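Local atomic coordinates of putative DNA-binding protein (Ralstonia eutropha, PDB entry 2OBP), a protein that probably binds DNA through a small winged helix-turn-helix domain. Residues A[25-30]-A[35-40]; A[19-24]-A[51-56]. All blocks are in the same frame, centred on the assembly; numbering follows the deposited sequence.

Contact 1: residues A[25-30]-A[35-40]; sequences LREAGI and TPWSLP
A28 and W37 meet where the first helix of a winged helix-turn-helix domain, 16-28, ends and the chain comes back along it before entering helix 39-46. The methyl CB of A28 sits squarely over one face of the indole, in a CH-pi contact. It lies 3.4 Å from the centroid of the W37 five-membered ring, only 11° off the ring normal. CE2 of W37, on the bond shared by the two rings, is the atom nearest to A28 CB, also at 3.4 Å. W37 reaches this position by turning CG away from its own carbonyl carbon, chi1 -68°, which carries the ring back toward the helix. The A28 backbone joins in as well: its CA is 3.7 Å from CZ2 of W37, farther out on the six-membered ring.

E27 comes to the rim of the same indole. Its extended chain brings OE2 to 4.1 Å from CH2 of W37, close to the ring plane, while the carboxylate stands nearly upright to that plane, 80° apart. This is a loose edge contact and not a bond. On the backbone side, a water donates to T35 O at 3.0 Å; its link to A28 O is too short to be trusted and remains doubtful.

W37 is pinned from elsewhere too: K41 makes a cation-pi contact with its ring. Backbone hydrogen bonds from W37 to A78 and from L39 to G76 tie this segment to the wing, much as the short strand before the second helix does in winged-helix domains.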
loop_
_atom_site.group_PDB
_atom_site.type_symbol
_atom_site.label_atom_id
_atom_site.label_comp_id
_atom_site.label_asym_id
_atom_site.label_seq_id
_atom_site.Cartn_x
_atom_site.Cartn_y
_atom_site.Cartn_z
ATOM N N LEU A 25 -3.498 -2.394 1.932
ATOM C CA LEU A 25 -3.140 -1.205 2.704
ATOM C C LEU A 25 -4.335 -0.680 3.516
ATOM O O LEU A 25 -4.172 -0.214 4.636
ATOM C CB LEU A 25 -2.551 -0.093 1.818
ATOM C CG LEU A 25 -1.159 -0.431 1.223
ATOM C CD1 LEU A 25 -0.699 0.712 0.318
ATOM C CD2 LEU A 25 -0.128 -0.798 2.306
ATOM N N ARG A 26 -5.534 -0.770 2.973
ATOM C CA ARG A 26 -6.696 -0.410 3.742
ATOM C C ARG A 26 -6.856 -1.283 4.999
ATOM O O ARG A 26 -7.112 -0.760 6.084
ATOM C CB ARG A 26 -7.948 -0.481 2.867
ATOM C CG ARG A 26 -9.259 -0.509 3.676
ATOM C CD ARG A 26 -10.421 -0.286 2.787
ATOM N NE ARG A 26 -11.738 -0.512 3.409
ATOM C CZ ARG A 26 -12.223 0.162 4.460
ATOM N NH1 ARG A 26 -11.536 1.134 5.072
ATOM N NH2 ARG A 26 -13.439 -0.125 4.903
ATOM N N GLU A 27 -6.734 -2.596 4.829
ATOM C CA GLU A 27 -6.748 -3.551 5.942
ATOM C C GLU A 27 -5.695 -3.200 7.001
ATOM O O GLU A 27 -5.985 -3.179 8.192
ATOM C CB GLU A 27 -6.504 -4.973 5.429
ATOM C CG GLU A 27 -6.694 -6.046 6.513
ATOM C CD GLU A 27 -6.253 -7.433 6.094
ATOM O OE1 GLU A 27 -6.277 -7.744 4.882
ATOM O OE2 GLU A 27 -5.888 -8.216 6.999
ATOM N N ALA A 28 -4.470 -2.929 6.552
ATOM C CA ALA A 28 -3.377 -2.584 7.453
ATOM C C ALA A 28 -3.699 -1.381 8.355
ATOM O O ALA A 28 -3.300 -1.343 9.531
ATOM C CB ALA A 28 -2.119 -2.326 6.638
ATOM N N GLY A 29 -4.437 -0.424 7.818
ATOM C CA GLY A 29 -4.738 0.819 8.517
ATOM C C GLY A 29 -6.011 0.860 9.323
ATOM O O GLY A 29 -6.306 1.902 9.889
ATOM N N ILE A 30 -6.759 -0.246 9.367
ATOM C CA ILE A 30 -8.042 -0.242 10.064
ATOM C C ILE A 30 -7.855 -0.025 11.575
ATOM O O ILE A 30 -8.653 0.712 12.186
ATOM C CB ILE A 30 -8.898 -1.507 9.760
ATOM C CG1 ILE A 30 -9.383 -1.501 8.302
ATOM C CG2 ILE A 30 -10.109 -1.581 10.678
ATOM C CD1 ILE A 30 -10.378 -0.393 7.964
ATOM N N THR A 35 1.284 0.125 13.490
ATOM C CA THR A 35 2.530 0.283 12.749
ATOM C C THR A 35 2.337 -0.055 11.286
ATOM O O THR A 35 1.738 -1.089 10.976
ATOM C CB THR A 35 3.573 -0.646 13.350
ATOM O OG1 THR A 35 3.761 -0.290 14.720
ATOM C CG2 THR A 35 4.895 -0.585 12.582
ATOM N N PRO A 36 2.820 0.811 10.360
ATOM C CA PRO A 36 2.623 0.459 8.943
ATOM C C PRO A 36 3.326 -0.836 8.604
ATOM O O PRO A 36 4.397 -1.086 9.113
ATOM C CB PRO A 36 3.310 1.583 8.177
ATOM C CG PRO A 36 3.431 2.707 9.124
ATOM C CD PRO A 36 3.513 2.112 10.502
ATOM N N TRP A 37 2.743 -1.605 7.702
ATOM C CA TRP A 37 3.322 -2.898 7.371
ATOM C C TRP A 37 4.580 -2.757 6.551
ATOM O O TRP A 37 4.728 -1.874 5.729
ATOM C CB TRP A 37 2.328 -3.716 6.571
ATOM C CG TRP A 37 1.091 -4.160 7.348
ATOM C CD1 TRP A 37 0.731 -3.829 8.618
ATOM C CD2 TRP A 37 0.100 -5.052 6.870
ATOM N NE1 TRP A 37 -0.462 -4.449 8.948
ATOM C CE2 TRP A 37 -0.862 -5.202 7.883
ATOM C CE3 TRP A 37 -0.099 -5.696 5.646
ATOM C CZ2 TRP A 37 -1.997 -5.986 7.715
ATOM C CZ3 TRP A 37 -1.208 -6.480 5.491
ATOM C CH2 TRP A 37 -2.147 -6.618 6.512
ATOM N N SER A 38 5.508 -3.674 6.788
ATOM C CA SER A 38 6.711 -3.742 6.002
ATOM C C SER A 38 6.445 -4.196 4.575
ATOM O O SER A 38 5.470 -4.890 4.287
ATOM C CB SER A 38 7.703 -4.689 6.655
ATOM O OG SER A 38 7.398 -6.082 6.542
ATOM N N LEU A 39 7.341 -3.809 3.665
ATOM C CA LEU A 39 7.100 -4.153 2.242
ATOM C C LEU A 39 6.908 -5.650 2.015
ATOM O O LEU A 39 5.983 -6.046 1.313
ATOM C CB LEU A 39 8.171 -3.558 1.329
ATOM C CG LEU A 39 8.386 -2.064 1.475
ATOM C CD1 LEU A 39 9.485 -1.596 0.482
ATOM C CD2 LEU A 39 7.106 -1.254 1.326
ATOM N N PRO A 40 7.757 -6.511 2.606
ATOM C CA PRO A 40 7.526 -7.943 2.337
ATOM C C PRO A 40 6.172 -8.484 2.819
ATOM O O PRO A 40 5.643 -9.442 2.244
ATOM C CB PRO A 40 8.667 -8.615 3.109
ATOM C CG PRO A 40 9.715 -7.537 3.106
ATOM C CD PRO A 40 8.981 -6.306 3.381
HETATM O O HOH W 1 -0.941 -0.558 9.769
#

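Contact 2: residues A[19-24]-A[51-56]; sequences VEVLLV and SVLRRV
V21 of helix 16-28 points toward helix 50-62 and fits against L53 and V56, which lie one turn apart on it. Starting at the branch point, CB of V21 rests 3.7 Å from CG1 of V56. Of its two methyls, CG2 has the tighter contacts, with CD1 of L53 at 3.6 Å and CG1 of V56 at 3.7 Å. CG1 of V21 touches the same two methyls a little less closely, at 4.0 Å from L53 CD1 and 3.9 Å from V56 CG1. The valine fork thus meets one methyl from each partner. L53 starts off to the flank of this approach; with CG anti to its backbone N (chi1 175°) and a bend at chi2 of 65°, CD1 swings in to V21. V56 instead faces V21 directly, and the two valine side chains run antiparallel, side by side. All three residues are buried and the contact is wholly apolar.

Behind V56, its CG2 covers one face of the R55 guanidinium, whose NH1 forms a salt bridge with D15. V21 also packs on L57 and L60 of helix 50-62 and on L48, while L53 reaches I42 and A43, so the contact sits where helices 16-28, 39-46 and 50-62 converge.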
loop_
_atom_site.group_PDB
_atom_site.type_symbol
_atom_site.label_atom_id
_atom_site.label_comp_id
_atom_site.label_asym_id
_atom_site.label_seq_id
_atom_site.Cartn_x
_atom_site.Cartn_y
_atom_site.Cartn_z
ATOM N N VAL A 19 -5.386 -2.630 -7.418
ATOM C CA VAL A 19 -6.525 -2.898 -6.554
ATOM C C VAL A 19 -6.116 -3.712 -5.327
ATOM O O VAL A 19 -6.499 -3.376 -4.221
ATOM C CB VAL A 19 -7.668 -3.631 -7.322
ATOM C CG1 VAL A 19 -8.768 -4.056 -6.336
ATOM C CG2 VAL A 19 -8.202 -2.742 -8.445
ATOM N N GLU A 20 -5.328 -4.762 -5.519
ATOM C CA GLU A 20 -4.979 -5.645 -4.420
ATOM C C GLU A 20 -4.126 -4.934 -3.362
ATOM O O GLU A 20 -4.342 -5.098 -2.151
ATOM C CB GLU A 20 -4.281 -6.899 -4.906
ATOM C CG GLU A 20 -4.268 -8.010 -3.856
ATOM C CD GLU A 20 -5.653 -8.548 -3.507
ATOM O OE1 GLU A 20 -6.612 -8.340 -4.287
ATOM O OE2 GLU A 20 -5.780 -9.170 -2.433
ATOM N N VAL A 21 -3.169 -4.132 -3.815
ATOM C CA VAL A 21 -2.372 -3.355 -2.907
ATOM C C VAL A 21 -3.237 -2.345 -2.144
ATOM O O VAL A 21 -3.022 -2.143 -0.942
ATOM C CB VAL A 21 -1.177 -2.676 -3.631
ATOM C CG1 VAL A 21 -0.424 -1.702 -2.692
ATOM C CG2 VAL A 21 -0.238 -3.763 -4.157
ATOM N N LEU A 22 -4.173 -1.648 -2.816
ATOM C CA LEU A 22 -5.083 -0.752 -2.103
ATOM C C LEU A 22 -5.897 -1.471 -1.027
ATOM O O LEU A 22 -6.037 -0.968 0.084
ATOM C CB LEU A 22 -6.051 -0.066 -3.093
ATOM C CG LEU A 22 -5.438 1.080 -3.906
ATOM C CD1 LEU A 22 -6.477 1.499 -4.990
ATOM C CD2 LEU A 22 -5.151 2.261 -3.041
ATOM N N LEU A 23 -6.398 -2.655 -1.358
ATOM C CA LEU A 23 -7.130 -3.473 -0.380
ATOM C C LEU A 23 -6.282 -3.890 0.810
ATOM O O LEU A 23 -6.742 -3.824 1.953
ATOM C CB LEU A 23 -7.712 -4.699 -1.067
ATOM C CG LEU A 23 -8.951 -4.466 -1.897
ATOM C CD1 LEU A 23 -9.199 -5.739 -2.682
ATOM C CD2 LEU A 23 -10.122 -4.154 -0.958
ATOM N N VAL A 24 -5.047 -4.326 0.552
ATOM C CA VAL A 24 -4.163 -4.740 1.636
ATOM C C VAL A 24 -3.810 -3.543 2.537
ATOM O O VAL A 24 -3.833 -3.654 3.764
ATOM C CB VAL A 24 -2.894 -5.411 1.081
ATOM C CG1 VAL A 24 -1.834 -5.562 2.129
ATOM C CG2 VAL A 24 -3.255 -6.755 0.468
ATOM N N SER A 51 9.015 -6.985 -6.907
ATOM C CA SER A 51 9.203 -6.026 -8.008
ATOM C C SER A 51 7.872 -5.383 -8.417
ATOM O O SER A 51 7.811 -4.181 -8.715
ATOM C CB SER A 51 9.864 -6.703 -9.221
ATOM O OG SER A 51 9.085 -7.797 -9.631
ATOM N N VAL A 52 6.811 -6.173 -8.452
ATOM C CA VAL A 52 5.486 -5.654 -8.802
ATOM C C VAL A 52 4.955 -4.722 -7.707
ATOM O O VAL A 52 4.427 -3.629 -7.976
ATOM C CB VAL A 52 4.487 -6.809 -9.096
ATOM C CG1 VAL A 52 3.132 -6.217 -9.484
ATOM C CG2 VAL A 52 5.061 -7.701 -10.191
ATOM N N LEU A 53 5.159 -5.111 -6.458
ATOM C CA LEU A 53 4.718 -4.260 -5.346
ATOM C C LEU A 53 5.390 -2.897 -5.447
ATOM O O LEU A 53 4.724 -1.856 -5.266
ATOM C CB LEU A 53 4.966 -4.904 -3.981
ATOM C CG LEU A 53 4.613 -3.972 -2.783
ATOM C CD1 LEU A 53 3.099 -3.629 -2.705
ATOM C CD2 LEU A 53 5.135 -4.544 -1.437
ATOM N N ARG A 54 6.701 -2.884 -5.671
ATOM C CA ARG A 54 7.435 -1.609 -5.761
ATOM C C ARG A 54 6.920 -0.700 -6.873
ATOM O O ARG A 54 6.818 0.509 -6.693
ATOM C CB ARG A 54 8.934 -1.838 -5.883
ATOM C CG ARG A 54 9.572 -2.360 -4.570
ATOM C CD ARG A 54 11.051 -2.340 -4.635
ATOM N NE ARG A 54 11.697 -3.016 -3.493
ATOM C CZ ARG A 54 12.052 -2.423 -2.347
ATOM N NH1 ARG A 54 11.810 -1.133 -2.123
ATOM N NH2 ARG A 54 12.659 -3.139 -1.404
ATOM N N ARG A 55 6.550 -1.306 -8.007
ATOM C CA ARG A 55 6.003 -0.568 -9.125
ATOM C C ARG A 55 4.675 0.082 -8.733
ATOM O O ARG A 55 4.445 1.269 -8.957
ATOM C CB ARG A 55 5.830 -1.543 -10.323
ATOM C CG ARG A 55 5.341 -0.928 -11.639
ATOM C CD ARG A 55 3.847 -0.825 -11.720
ATOM N NE ARG A 55 3.171 -2.126 -11.871
ATOM C CZ ARG A 55 1.852 -2.315 -11.948
ATOM N NH1 ARG A 55 1.003 -1.318 -11.870
ATOM N NH2 ARG A 55 1.380 -3.546 -12.135
ATOM N N VAL A 56 3.803 -0.734 -8.159
ATOM C CA VAL A 56 2.493 -0.268 -7.713
ATOM C C VAL A 56 2.627 0.845 -6.649
ATOM O O VAL A 56 1.957 1.892 -6.719
ATOM C CB VAL A 56 1.640 -1.435 -7.178
ATOM C CG1 VAL A 56 0.436 -0.924 -6.403
ATOM C CG2 VAL A 56 1.213 -2.413 -8.325
#

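In the fold
From the N terminus, helix 16-28 first supplies 19-24 to contact 2 and then, directly after it, 25-30 to contact 1. Contact 1 closes at once, across a four-residue loop, when 35-40 returns. Contact 2 waits until helix 39-46 has passed and helix 50-62 begins, so its loop of 26 residues encloses contact 1 entirely. The two sit on opposite sides of the chain's centre, about 12 Å apart between centres, yet they touch: W37 CZ3 packs 3.5 Å from V24 CG1. Contact 1 ties the end of the first helix to the segment leading into helix 39-46, near strand 76-80; contact 2 ties that helix to helix 50-62 in the interior.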